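Local coordinates for hypothetical protein PA3696 (Pseudomonas aeruginosa, PDB 1YOX) that is of unknown function but belongs to the AIM24 (mitochondrial biogenesis) family of the cupin clan and assembles from three copies of a mostly antiparallel beta-sheet chain, at residues C[29-34]-C[126-131]; C[117-122]-C[149-154]; C[95-100]-C[228-233]; C[159-164]-C[181-186]. One frame throughout, in Å; residues are numbered along the deposited sequence.

Contact 1 (C[29-34]-C[126-131])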
loop_
_atom_site.group_PDB
_atom_site.type_symbol
_atom_site.label_atom_id
_atom_site.label_comp_id
_atom_site.label_asym_id
_atom_site.label_seq_id
_atom_site.Cartn_x
_atom_site.Cartn_y
_atom_site.Cartn_z
ATOM N N THR C 29 -9.395 -1.896 -28.765
ATOM C CA THR C 29 -8.703 -0.779 -28.102
ATOM C C THR C 29 -9.157 -0.545 -26.671
ATOM O O THR C 29 -10.322 -0.700 -26.353
ATOM C CB THR C 29 -8.801 0.521 -28.922
ATOM O OG1 THR C 29 -8.218 0.282 -30.200
ATOM C CG2 THR C 29 -8.042 1.701 -28.249
ATOM N N VAL C 30 -8.199 -0.201 -25.817
ATOM C CA VAL C 30 -8.473 0.239 -24.455
ATOM C C VAL C 30 -7.845 1.631 -24.226
ATOM O O VAL C 30 -6.769 1.955 -24.774
ATOM C CB VAL C 30 -8.019 -0.814 -23.419
ATOM C CG1 VAL C 30 -6.474 -0.975 -23.396
ATOM C CG2 VAL C 30 -8.574 -0.512 -22.046
ATOM N N ILE C 31 -8.551 2.461 -23.457
ATOM C CA ILE C 31 -8.074 3.801 -23.156
ATOM C C ILE C 31 -7.698 3.916 -21.679
ATOM O O ILE C 31 -8.372 3.383 -20.802
ATOM C CB ILE C 31 -9.030 4.918 -23.671
ATOM C CG1 ILE C 31 -10.356 4.943 -22.921
ATOM C CG2 ILE C 31 -9.295 4.745 -25.177
ATOM C CD1 ILE C 31 -11.254 6.162 -23.322
ATOM N N ALA C 32 -6.575 4.561 -21.424
ATOM C CA ALA C 32 -6.032 4.657 -20.084
ATOM C C ALA C 32 -5.115 5.868 -20.017
ATOM O O ALA C 32 -4.610 6.322 -21.038
ATOM C CB ALA C 32 -5.235 3.406 -19.772
ATOM N N GLU C 33 -4.881 6.391 -18.827
ATOM C CA GLU C 33 -3.755 7.321 -18.677
ATOM C C GLU C 33 -2.470 6.464 -18.748
ATOM O O GLU C 33 -2.404 5.365 -18.175
ATOM C CB GLU C 33 -3.892 8.203 -17.408
ATOM C CG GLU C 33 -2.834 9.268 -17.249
ATOM C CD GLU C 33 -1.498 8.662 -16.860
ATOM O OE1 GLU C 33 -1.449 7.891 -15.857
ATOM O OE2 GLU C 33 -0.501 8.936 -17.564
ATOM N N ALA C 34 -1.486 6.921 -19.522
ATOM C CA ALA C 34 -0.330 6.047 -19.861
ATOM C C ALA C 34 0.620 5.712 -18.715
ATOM O O ALA C 34 1.409 4.756 -18.833
ATOM C CB ALA C 34 0.462 6.601 -21.072
ATOM N N THR C 126 -15.848 4.469 -24.738
ATOM C CA THR C 126 -16.222 5.143 -23.511
ATOM C C THR C 126 -16.060 6.624 -23.754
ATOM O O THR C 126 -15.063 7.080 -24.328
ATOM C CB THR C 126 -15.385 4.721 -22.307
ATOM O OG1 THR C 126 -15.441 3.289 -22.152
ATOM C CG2 THR C 126 -15.919 5.407 -21.036
ATOM N N ARG C 127 -17.084 7.363 -23.351
ATOM C CA ARG C 127 -17.050 8.799 -23.396
ATOM C C ARG C 127 -16.632 9.273 -21.999
ATOM O O ARG C 127 -17.325 9.003 -21.006
ATOM C CB ARG C 127 -18.418 9.328 -23.844
ATOM C CG ARG C 127 -18.728 8.911 -25.298
ATOM C CD ARG C 127 -20.182 9.166 -25.736
ATOM N NE ARG C 127 -21.134 8.187 -25.202
ATOM C CZ ARG C 127 -22.197 8.502 -24.458
ATOM N NH1 ARG C 127 -22.462 9.781 -24.167
ATOM N NH2 ARG C 127 -23.011 7.538 -24.016
ATOM N N VAL C 128 -15.470 9.923 -21.945
ATOM C CA VAL C 128 -14.877 10.431 -20.701
ATOM C C VAL C 128 -14.926 11.953 -20.650
ATOM O O VAL C 128 -14.239 12.633 -21.418
ATOM C CB VAL C 128 -13.383 9.977 -20.536
ATOM C CG1 VAL C 128 -12.723 10.654 -19.308
ATOM C CG2 VAL C 128 -13.289 8.462 -20.440
ATOM N N GLY C 129 -15.726 12.486 -19.744
ATOM C CA GLY C 129 -15.753 13.928 -19.550
ATOM C C GLY C 129 -15.599 14.325 -18.094
ATOM O O GLY C 129 -15.524 13.459 -17.212
ATOM N N ILE C 130 -15.571 15.639 -17.859
ATOM C CA ILE C 130 -15.535 16.213 -16.518
ATOM C C ILE C 130 -16.944 16.590 -16.065
ATOM O O ILE C 130 -17.648 17.352 -16.734
ATOM C CB ILE C 130 -14.662 17.476 -16.474
ATOM C CG1 ILE C 130 -13.221 17.147 -16.796
ATOM C CG2 ILE C 130 -14.734 18.154 -15.102
ATOM C CD1 ILE C 130 -12.427 18.373 -17.172
ATOM N N ALA C 131 -17.340 16.075 -14.911
ATOM C CA ALA C 131 -18.615 16.396 -14.314
ATOM C C ALA C 131 -18.499 17.487 -13.227
ATOM O O ALA C 131 -19.518 18.014 -12.744
ATOM C CB ALA C 131 -19.202 15.147 -13.738
#

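Contact 2 (C[117-122]-C[149-154])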
loop_
_atom_site.group_PDB
_atom_site.type_symbol
_atom_site.label_atom_id
_atom_site.label_comp_id
_atom_site.label_asym_id
_atom_site.label_seq_id
_atom_site.Cartn_x
_atom_site.Cartn_y
_atom_site.Cartn_z
ATOM N N ASP C 117 -8.597 10.381 -9.910
ATOM C CA ASP C 117 -7.494 9.542 -9.412
ATOM C C ASP C 117 -7.922 8.088 -9.429
ATOM O O ASP C 117 -7.089 7.206 -9.448
ATOM C CB ASP C 117 -7.126 9.901 -7.956
ATOM C CG ASP C 117 -6.185 11.082 -7.863
ATOM O OD1 ASP C 117 -5.346 11.212 -8.775
ATOM O OD2 ASP C 117 -6.267 11.870 -6.874
ATOM N N SER C 118 -9.232 7.869 -9.348
ATOM C CA SER C 118 -9.794 6.555 -9.329
ATOM C C SER C 118 -9.998 5.924 -10.707
ATOM O O SER C 118 -10.051 4.707 -10.808
ATOM C CB SER C 118 -11.095 6.563 -8.549
ATOM O OG SER C 118 -10.857 6.313 -7.181
ATOM N N PHE C 119 -10.139 6.724 -11.758
ATOM C CA PHE C 119 -10.198 6.157 -13.104
ATOM C C PHE C 119 -8.942 5.323 -13.437
ATOM O O PHE C 119 -7.819 5.803 -13.310
ATOM C CB PHE C 119 -10.441 7.240 -14.171
ATOM C CG PHE C 119 -10.425 6.704 -15.576
ATOM C CD1 PHE C 119 -11.535 6.037 -16.093
ATOM C CD2 PHE C 119 -9.278 6.803 -16.365
ATOM C CE1 PHE C 119 -11.521 5.511 -17.409
ATOM C CE2 PHE C 119 -9.259 6.270 -17.682
ATOM C CZ PHE C 119 -10.380 5.633 -18.194
ATOM N N LEU C 120 -9.129 4.074 -13.843
ATOM C CA LEU C 120 -8.004 3.214 -14.260
ATOM C C LEU C 120 -7.931 2.994 -15.783
ATOM O O LEU C 120 -6.940 3.367 -16.426
ATOM C CB LEU C 120 -8.011 1.871 -13.509
ATOM C CG LEU C 120 -6.826 0.952 -13.799
ATOM C CD1 LEU C 120 -5.508 1.751 -13.693
ATOM C CD2 LEU C 120 -6.826 -0.231 -12.853
ATOM N N CYS C 121 -8.950 2.364 -16.359
ATOM C CA CYS C 121 -9.053 2.292 -17.826
ATOM C C CYS C 121 -10.461 1.967 -18.281
ATOM O O CYS C 121 -11.333 1.611 -17.470
ATOM C CB CYS C 121 -8.072 1.269 -18.424
ATOM S SG CYS C 121 -8.311 -0.326 -17.739
ATOM N N ALA C 122 -10.677 2.104 -19.586
ATOM C CA ALA C 122 -11.975 1.827 -20.170
ATOM C C ALA C 122 -11.852 1.353 -21.615
ATOM O O ALA C 122 -10.867 1.648 -22.320
ATOM C CB ALA C 122 -12.815 3.042 -20.114
ATOM N N GLN C 149 -15.006 12.910 -12.937
ATOM C CA GLN C 149 -15.208 12.618 -14.338
ATOM C C GLN C 149 -16.570 11.958 -14.593
ATOM O O GLN C 149 -17.153 11.370 -13.678
ATOM C CB GLN C 149 -14.082 11.721 -14.833
ATOM C CG GLN C 149 -12.756 12.428 -14.817
ATOM C CD GLN C 149 -11.667 11.569 -15.333
ATOM O OE1 GLN C 149 -11.443 10.445 -14.838
ATOM N NE2 GLN C 149 -10.973 12.062 -16.347
ATOM N N LYS C 150 -17.082 12.098 -15.816
ATOM C CA LYS C 150 -18.235 11.288 -16.251
ATOM C C LYS C 150 -17.818 10.312 -17.335
ATOM O O LYS C 150 -17.192 10.680 -18.325
ATOM C CB LYS C 150 -19.470 12.119 -16.676
ATOM C CG LYS C 150 -19.245 13.176 -17.743
ATOM C CD LYS C 150 -20.601 13.754 -18.258
ATOM C CE LYS C 150 -20.371 14.917 -19.256
ATOM N NZ LYS C 150 -21.548 15.844 -19.406
ATOM N N LEU C 151 -18.161 9.060 -17.094
ATOM C CA LEU C 151 -17.869 7.970 -18.004
ATOM C C LEU C 151 -19.231 7.515 -18.533
ATOM O O LEU C 151 -20.102 7.089 -17.754
ATOM C CB LEU C 151 -17.157 6.822 -17.275
ATOM C CG LEU C 151 -16.084 7.172 -16.223
ATOM C CD1 LEU C 151 -15.627 5.949 -15.450
ATOM C CD2 LEU C 151 -14.893 7.884 -16.854
ATOM N N GLU C 152 -19.430 7.637 -19.840
ATOM C CA GLU C 152 -20.680 7.157 -20.443
ATOM C C GLU C 152 -20.484 6.239 -21.669
ATOM O O GLU C 152 -19.505 6.340 -22.399
ATOM C CB GLU C 152 -21.677 8.326 -20.694
ATOM C CG GLU C 152 -21.062 9.637 -21.195
ATOM C CD GLU C 152 -21.880 10.883 -20.845
ATOM O OE1 GLU C 152 -22.771 10.833 -19.964
ATOM O OE2 GLU C 152 -21.624 11.941 -21.467
ATOM N N GLY C 153 -21.428 5.337 -21.888
ATOM C CA GLY C 153 -21.314 4.426 -23.018
ATOM C C GLY C 153 -21.855 3.098 -22.595
ATOM O O GLY C 153 -22.503 3.011 -21.563
ATOM N N ASP C 154 -21.588 2.064 -23.388
ATOM C CA ASP C 154 -22.180 0.752 -23.142
ATOM C C ASP C 154 -21.140 -0.326 -22.853
ATOM O O ASP C 154 -21.451 -1.533 -22.874
ATOM C CB ASP C 154 -23.091 0.345 -24.312
ATOM C CG ASP C 154 -22.311 -0.104 -25.548
ATOM O OD1 ASP C 154 -21.233 0.474 -25.810
ATOM O OD2 ASP C 154 -22.783 -1.046 -26.256
#

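Contact 3 (C[95-100]-C[228-233])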
loop_
_atom_site.group_PDB
_atom_site.type_symbol
_atom_site.label_atom_id
_atom_site.label_comp_id
_atom_site.label_asym_id
_atom_site.label_seq_id
_atom_site.Cartn_x
_atom_site.Cartn_y
_atom_site.Cartn_z
ATOM N N PRO C 95 -1.422 4.250 -9.101
ATOM C CA PRO C 95 -0.152 4.470 -8.398
ATOM C C PRO C 95 -0.243 4.529 -6.882
ATOM O O PRO C 95 0.603 5.163 -6.239
ATOM C CB PRO C 95 0.342 5.789 -8.985
ATOM C CG PRO C 95 -0.926 6.523 -9.454
ATOM C CD PRO C 95 -2.056 5.522 -9.532
ATOM N N TYR C 96 -1.243 3.870 -6.304
ATOM C CA TYR C 96 -1.362 3.747 -4.841
ATOM C C TYR C 96 -2.125 2.442 -4.559
ATOM O O TYR C 96 -2.854 1.964 -5.439
ATOM C CB TYR C 96 -2.041 4.983 -4.213
ATOM C CG TYR C 96 -3.320 5.411 -4.882
ATOM C CD1 TYR C 96 -4.555 4.994 -4.403
ATOM C CD2 TYR C 96 -3.293 6.239 -6.001
ATOM C CE1 TYR C 96 -5.743 5.378 -5.035
ATOM C CE2 TYR C 96 -4.454 6.617 -6.636
ATOM C CZ TYR C 96 -5.666 6.175 -6.160
ATOM O OH TYR C 96 -6.798 6.578 -6.817
ATOM N N PRO C 97 -1.931 1.848 -3.363
ATOM C CA PRO C 97 -2.395 0.503 -3.055
ATOM C C PRO C 97 -3.918 0.404 -2.961
ATOM O O PRO C 97 -4.564 1.288 -2.381
ATOM C CB PRO C 97 -1.813 0.231 -1.665
ATOM C CG PRO C 97 -0.866 1.284 -1.401
ATOM C CD PRO C 97 -1.231 2.445 -2.218
ATOM N N GLY C 98 -4.471 -0.676 -3.502
ATOM C CA GLY C 98 -5.887 -0.911 -3.395
ATOM C C GLY C 98 -6.391 -1.785 -4.514
ATOM O O GLY C 98 -5.608 -2.314 -5.295
ATOM N N SER C 99 -7.704 -1.921 -4.599
ATOM C CA SER C 99 -8.242 -2.894 -5.520
ATOM C C SER C 99 -8.948 -2.311 -6.737
ATOM O O SER C 99 -9.280 -1.143 -6.790
ATOM C CB SER C 99 -9.114 -3.903 -4.770
ATOM O OG SER C 99 -9.903 -3.238 -3.828
ATOM N N VAL C 100 -9.158 -3.159 -7.716
ATOM C CA VAL C 100 -9.698 -2.752 -8.990
ATOM C C VAL C 100 -11.127 -3.293 -9.032
ATOM O O VAL C 100 -11.394 -4.349 -8.493
ATOM C CB VAL C 100 -8.820 -3.317 -10.142
ATOM C CG1 VAL C 100 -9.389 -2.995 -11.495
ATOM C CG2 VAL C 100 -7.362 -2.788 -10.018
ATOM N N SER C 228 -5.283 10.999 -1.815
ATOM C CA SER C 228 -5.196 12.369 -1.319
ATOM C C SER C 228 -4.844 12.348 0.143
ATOM O O SER C 228 -4.100 13.205 0.624
ATOM C CB SER C 228 -6.531 13.088 -1.526
ATOM O OG SER C 228 -7.615 12.272 -1.117
ATOM N N ARG C 229 -5.384 11.363 0.850
ATOM C CA ARG C 229 -5.017 11.186 2.224
ATOM C C ARG C 229 -3.619 10.588 2.343
ATOM O O ARG C 229 -2.810 11.032 3.187
ATOM C CB ARG C 229 -6.048 10.350 2.970
ATOM C CG ARG C 229 -5.635 10.053 4.387
ATOM C CD ARG C 229 -6.608 9.136 5.073
ATOM N NE ARG C 229 -7.959 9.725 5.121
ATOM C CZ ARG C 229 -8.976 9.240 5.828
ATOM N NH1 ARG C 229 -8.816 8.154 6.566
ATOM N NH2 ARG C 229 -10.157 9.848 5.793
ATOM N N LEU C 230 -3.323 9.593 1.499
ATOM C CA LEU C 230 -1.999 8.977 1.512
ATOM C C LEU C 230 -0.957 10.056 1.191
ATOM O O LEU C 230 -0.069 10.307 1.998
ATOM C CB LEU C 230 -1.897 7.827 0.491
ATOM C CG LEU C 230 -0.952 6.611 0.608
ATOM C CD1 LEU C 230 -0.530 6.038 -0.771
ATOM C CD2 LEU C 230 0.242 6.819 1.472
ATOM N N ALA C 231 -1.081 10.708 0.032
ATOM C CA ALA C 231 -0.070 11.689 -0.402
ATOM C C ALA C 231 0.016 12.850 0.574
ATOM O O ALA C 231 1.123 13.246 0.956
ATOM C CB ALA C 231 -0.355 12.189 -1.767
ATOM N N GLY C 232 -1.150 13.375 0.983
ATOM C CA GLY C 232 -1.232 14.492 1.927
ATOM C C GLY C 232 -0.499 14.266 3.234
ATOM O O GLY C 232 0.356 15.090 3.629
ATOM N N ARG C 233 -0.806 13.164 3.925
ATOM C CA ARG C 233 -0.137 12.887 5.213
ATOM C C ARG C 233 1.364 12.646 5.046
ATOM O O ARG C 233 2.150 12.967 5.928
ATOM C CB ARG C 233 -0.759 11.696 5.943
ATOM C CG ARG C 233 -2.283 11.760 6.180
ATOM C CD ARG C 233 -2.775 12.762 7.279
ATOM N NE ARG C 233 -4.177 13.125 7.014
ATOM C CZ ARG C 233 -5.245 12.440 7.435
ATOM N NH1 ARG C 233 -5.100 11.350 8.194
ATOM N NH2 ARG C 233 -6.470 12.851 7.098
#

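Contact 4 (C[159-164]-C[181-186])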
loop_
_atom_site.group_PDB
_atom_site.type_symbol
_atom_site.label_atom_id
_atom_site.label_comp_id
_atom_site.label_asym_id
_atom_site.label_seq_id
_atom_site.Cartn_x
_atom_site.Cartn_y
_atom_site.Cartn_z
ATOM N N VAL C 159 -12.272 0.984 -12.357
ATOM C CA VAL C 159 -11.992 2.055 -11.444
ATOM C C VAL C 159 -11.204 1.446 -10.289
ATOM O O VAL C 159 -11.312 0.251 -10.035
ATOM C CB VAL C 159 -13.303 2.837 -10.961
ATOM C CG1 VAL C 159 -14.024 3.534 -12.138
ATOM C CG2 VAL C 159 -14.253 1.943 -10.222
ATOM N N HIS C 160 -10.426 2.271 -9.588
ATOM C CA HIS C 160 -9.587 1.775 -8.516
ATOM C C HIS C 160 -9.960 2.402 -7.155
ATOM O O HIS C 160 -10.147 3.612 -7.070
ATOM C CB HIS C 160 -8.131 2.078 -8.894
ATOM C CG HIS C 160 -7.151 1.859 -7.786
ATOM N ND1 HIS C 160 -6.403 0.707 -7.676
ATOM C CD2 HIS C 160 -6.771 2.655 -6.757
ATOM C CE1 HIS C 160 -5.598 0.803 -6.631
ATOM N NE2 HIS C 160 -5.805 1.973 -6.054
ATOM N N ALA C 161 -10.039 1.584 -6.108
ATOM C CA ALA C 161 -10.273 2.060 -4.732
ATOM C C ALA C 161 -9.059 1.869 -3.828
ATOM O O ALA C 161 -8.627 0.742 -3.608
ATOM C CB ALA C 161 -11.504 1.373 -4.118
ATOM N N GLY C 162 -8.507 2.975 -3.310
ATOM C CA GLY C 162 -7.357 2.915 -2.378
ATOM C C GLY C 162 -7.735 2.252 -1.059
ATOM O O GLY C 162 -8.786 2.571 -0.464
ATOM N N GLY C 163 -6.888 1.349 -0.570
ATOM C CA GLY C 163 -7.211 0.596 0.637
ATOM C C GLY C 163 -8.309 -0.394 0.284
ATOM O O GLY C 163 -8.168 -1.139 -0.675
ATOM N N THR C 164 -9.398 -0.422 1.044
ATOM C CA THR C 164 -10.573 -1.231 0.642
ATOM C C THR C 164 -11.690 -0.444 0.028
ATOM O O THR C 164 -11.873 0.733 0.343
ATOM C CB THR C 164 -11.224 -2.031 1.781
ATOM O OG1 THR C 164 -10.805 -1.517 3.065
ATOM C CG2 THR C 164 -10.864 -3.496 1.611
ATOM N N CYS C 181 -12.420 10.254 -0.106
ATOM C CA CYS C 181 -12.928 8.887 0.001
ATOM C C CYS C 181 -13.979 8.479 -1.034
ATOM O O CYS C 181 -14.318 7.301 -1.137
ATOM C CB CYS C 181 -13.468 8.618 1.411
ATOM S SG CYS C 181 -12.178 8.460 2.620
ATOM N N LEU C 182 -14.489 9.425 -1.804
ATOM C CA LEU C 182 -15.426 9.087 -2.872
ATOM C C LEU C 182 -14.752 8.554 -4.141
ATOM O O LEU C 182 -14.103 9.297 -4.858
ATOM C CB LEU C 182 -16.304 10.297 -3.212
ATOM C CG LEU C 182 -17.573 10.113 -4.075
ATOM C CD1 LEU C 182 -18.473 9.062 -3.524
ATOM C CD2 LEU C 182 -18.336 11.448 -4.216
ATOM N N VAL C 183 -14.935 7.279 -4.419
ATOM C CA VAL C 183 -14.466 6.684 -5.660
ATOM C C VAL C 183 -15.363 7.000 -6.854
ATOM O O VAL C 183 -14.940 7.690 -7.797
ATOM C CB VAL C 183 -14.318 5.141 -5.527
ATOM C CG1 VAL C 183 -13.766 4.528 -6.830
ATOM C CG2 VAL C 183 -13.417 4.812 -4.374
ATOM N N ALA C 184 -16.587 6.463 -6.806
ATOM C CA ALA C 184 -17.544 6.478 -7.918
ATOM C C ALA C 184 -18.988 6.501 -7.390
ATOM O O ALA C 184 -19.247 6.085 -6.246
ATOM C CB ALA C 184 -17.332 5.238 -8.814
ATOM N N PHE C 185 -19.909 6.985 -8.229
ATOM C CA PHE C 185 -21.359 6.898 -7.967
ATOM C C PHE C 185 -22.204 6.981 -9.247
ATOM O O PHE C 185 -21.809 7.591 -10.253
ATOM C CB PHE C 185 -21.830 7.951 -6.947
ATOM C CG PHE C 185 -21.575 9.380 -7.371
ATOM C CD1 PHE C 185 -22.551 10.107 -8.043
ATOM C CD2 PHE C 185 -20.372 9.998 -7.080
ATOM C CE1 PHE C 185 -22.329 11.425 -8.432
ATOM C CE2 PHE C 185 -20.138 11.308 -7.470
ATOM C CZ PHE C 185 -21.128 12.026 -8.151
ATOM N N THR C 186 -23.375 6.357 -9.170
ATOM C CA THR C 186 -24.336 6.272 -10.265
ATOM C C THR C 186 -25.166 7.543 -10.283
ATOM O O THR C 186 -25.001 8.409 -9.420
ATOM C CB THR C 186 -25.298 5.084 -10.017
ATOM O OG1 THR C 186 -25.925 5.244 -8.735
ATOM C CG2 THR C 186 -24.538 3.763 -10.007
#

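Contact 1 (C[29-34]-C[126-131])
I31 sends its CD1 methyl across to T126 and V128, overlapping the backbone of the first and a methyl of the second. This is the face-to-face packing of a beta sandwich, consistent with the cupin clan to which the AIM24 family belongs: I31 stands on strand 29-32 of one six-stranded antiparallel sheet, while T126 leads into strand 127-134, an outermost strand of the other. No hydrogen bond crosses between the two segments, and the contact is van der Waals in kind. With CG1 lodged between the backbone N and the carbonyl carbon (chi1 68°) and CD1 then carried straight outward (chi2 174°), the longer branch of I31 reaches the opposite segment alone, its end arriving 4.0 Å from T126 O. The hydroxyl is not what T126 offers here, since its OG1 is hydrogen-bonded to A123 O; the nearest part of its side chain is CB, 4.5 Å from I31 CD1. V128 comes in from the next inward-facing position of its strand and also touches Q149 and L151, so the isoleucine methyl meets a residue that is itself packed against strand 146-152. Within its own sheet I31 is held by backbone hydrogen bonding with A122, and its side chain rests on H79 and Y124 as well. The apolar touch is between two methyls, I31 CD1 and V128 CG2, 4.2 Å apart.

Contact 2 (C[117-122]-C[149-154])
The F119 ring and the side-chain amide of Q149 stand almost perpendicular, their planes 85° apart, so the two flat groups meet without stacking. One face of the ring has the backbone N of C121 4.0 Å above its plane, displaced toward the rim; Q149 OE1 and L151 CD2 approach the ring obliquely. The setting is the interior of a beta sandwich, with F119 on strand 119-123 of one sheet facing Q149 and L151 on strand 146-152 of the other. CG of F119 lies anti to the backbone N (chi1 177°), which extends the ring from its own strand back over the backbone of C121, two residues on, and across the leucine at an oblique angle. Q149 crosses the phenylalanine side chain at about a right angle, and its OE1 comes 3.4 Å from F119 CB. That oxygen is buried here and has no hydrogen-bonding partner in the model. Just beyond F119 the strand contains a classic beta bulge, in which L120 and C121 both face F158 of the adjacent strand. At the start of the segment D117 OD1 makes a salt bridge with R233 NH1 of the second subunit, so the same short run of chain serves both sandwich and assembly. Both L151 methyls lie beside one ring atom: CD2 is 3.9 Å and CD1 4.1 Å from F119 CD1.

Contact 3 (C[95-100]-C[228-233])
L230 leaves the C-terminal helix with CB directed toward segment 95-100, where Y96 and P97 receive the end of its side chain. CG continues that course, lying roughly anti to the backbone N though well short of ideal (chi1 -153°), and at CG the chain forks. The CD1 branch does all the touching between these segments: L230 CD1 sits 3.9 Å from Y96 CB and the same 3.9 Å from P97 CD, so one methyl fits against two successive residues. Y96 presents only its root. Its CG is placed between the backbone N and the carbonyl carbon (chi1 49°), and from there the ring leads away from the leucine to meet H160 edge-to-face and to lie against F227; its OH is hydrogen-bonded to D117 O. On the helix, the bond from G232 N to S228 O, 3.0 Å long, belongs to the regular turn that carries L230. R229 points elsewhere, its NH2 forming a salt bridge with D178 OD2 and a hydrogen bond with M37 O of the third subunit. R233 lays one face of its guanidinium over R229 CG, 3.8 Å above the plane at its centre. L230 also packs on L230 of the second subunit and on P95 of the third, while P97 meets P97 of the second. Such like-with-like contacts suggest that the site lies near the axis relating the copies, and the arrangement is that of a three-subunit interface, with a C-terminal helix packed against the loop entering an edge strand of the sandwich.

Contact 4 (C[159-164]-C[181-186])
V183 is received by three successive residues, V159, H160 and A161, and both of its methyls are engaged. CG1 lies 3.7 Å from H160 O and 4.3 Å from V159 CG2, while CG2 rests 3.9 Å from A161 CB. Because CG1 is anti to the backbone N (chi1 -178°) and CG2 anti to the carbonyl carbon, the valine spreads its fork along the opposing strand. H160 contributes its backbone alone, as its side chain starts off in the other direction and packs on A94. The carbonyl that V183 touches has its polar needs met by S118 OG, a serine that also packs on the valine. V183 itself belongs to a classic beta bulge, in which it and A184 both face W221 on strand 219-223. The contact spans the interior of the sandwich: the axes of strands 159-162 and 182-185 come within 7.5 Å, with 145° between their N-to-C directions and no hydrogen bond joining them. Strand 156-162 lies between 119-123 and 98-104 in one sheet; strand 182-185 lies between 111-115 and 219-223 in the other.

How the contacts relate
From the N terminus, contact 1 opens at 29-34, contact 3 at 95-100 and contact 2 at 117-122, before 126-131 closes contact 1. Contact 1 therefore crosses contacts 2 and 3. Contact 2 closes at 149-154, and contact 4 opens and closes after it, the two lying in series within the long loop that contact 3 completes at 228-233. Contacts 1, 2 and 4 join the two six-stranded sheets at successive places, whereas contact 3 brings the C-terminal helix to the entrance of strand 98-104. Backbone pairing links neighbouring contacts: S118 with H160, and S99 with A161. The centres of contacts 1 and 3 are about 20 Å apart.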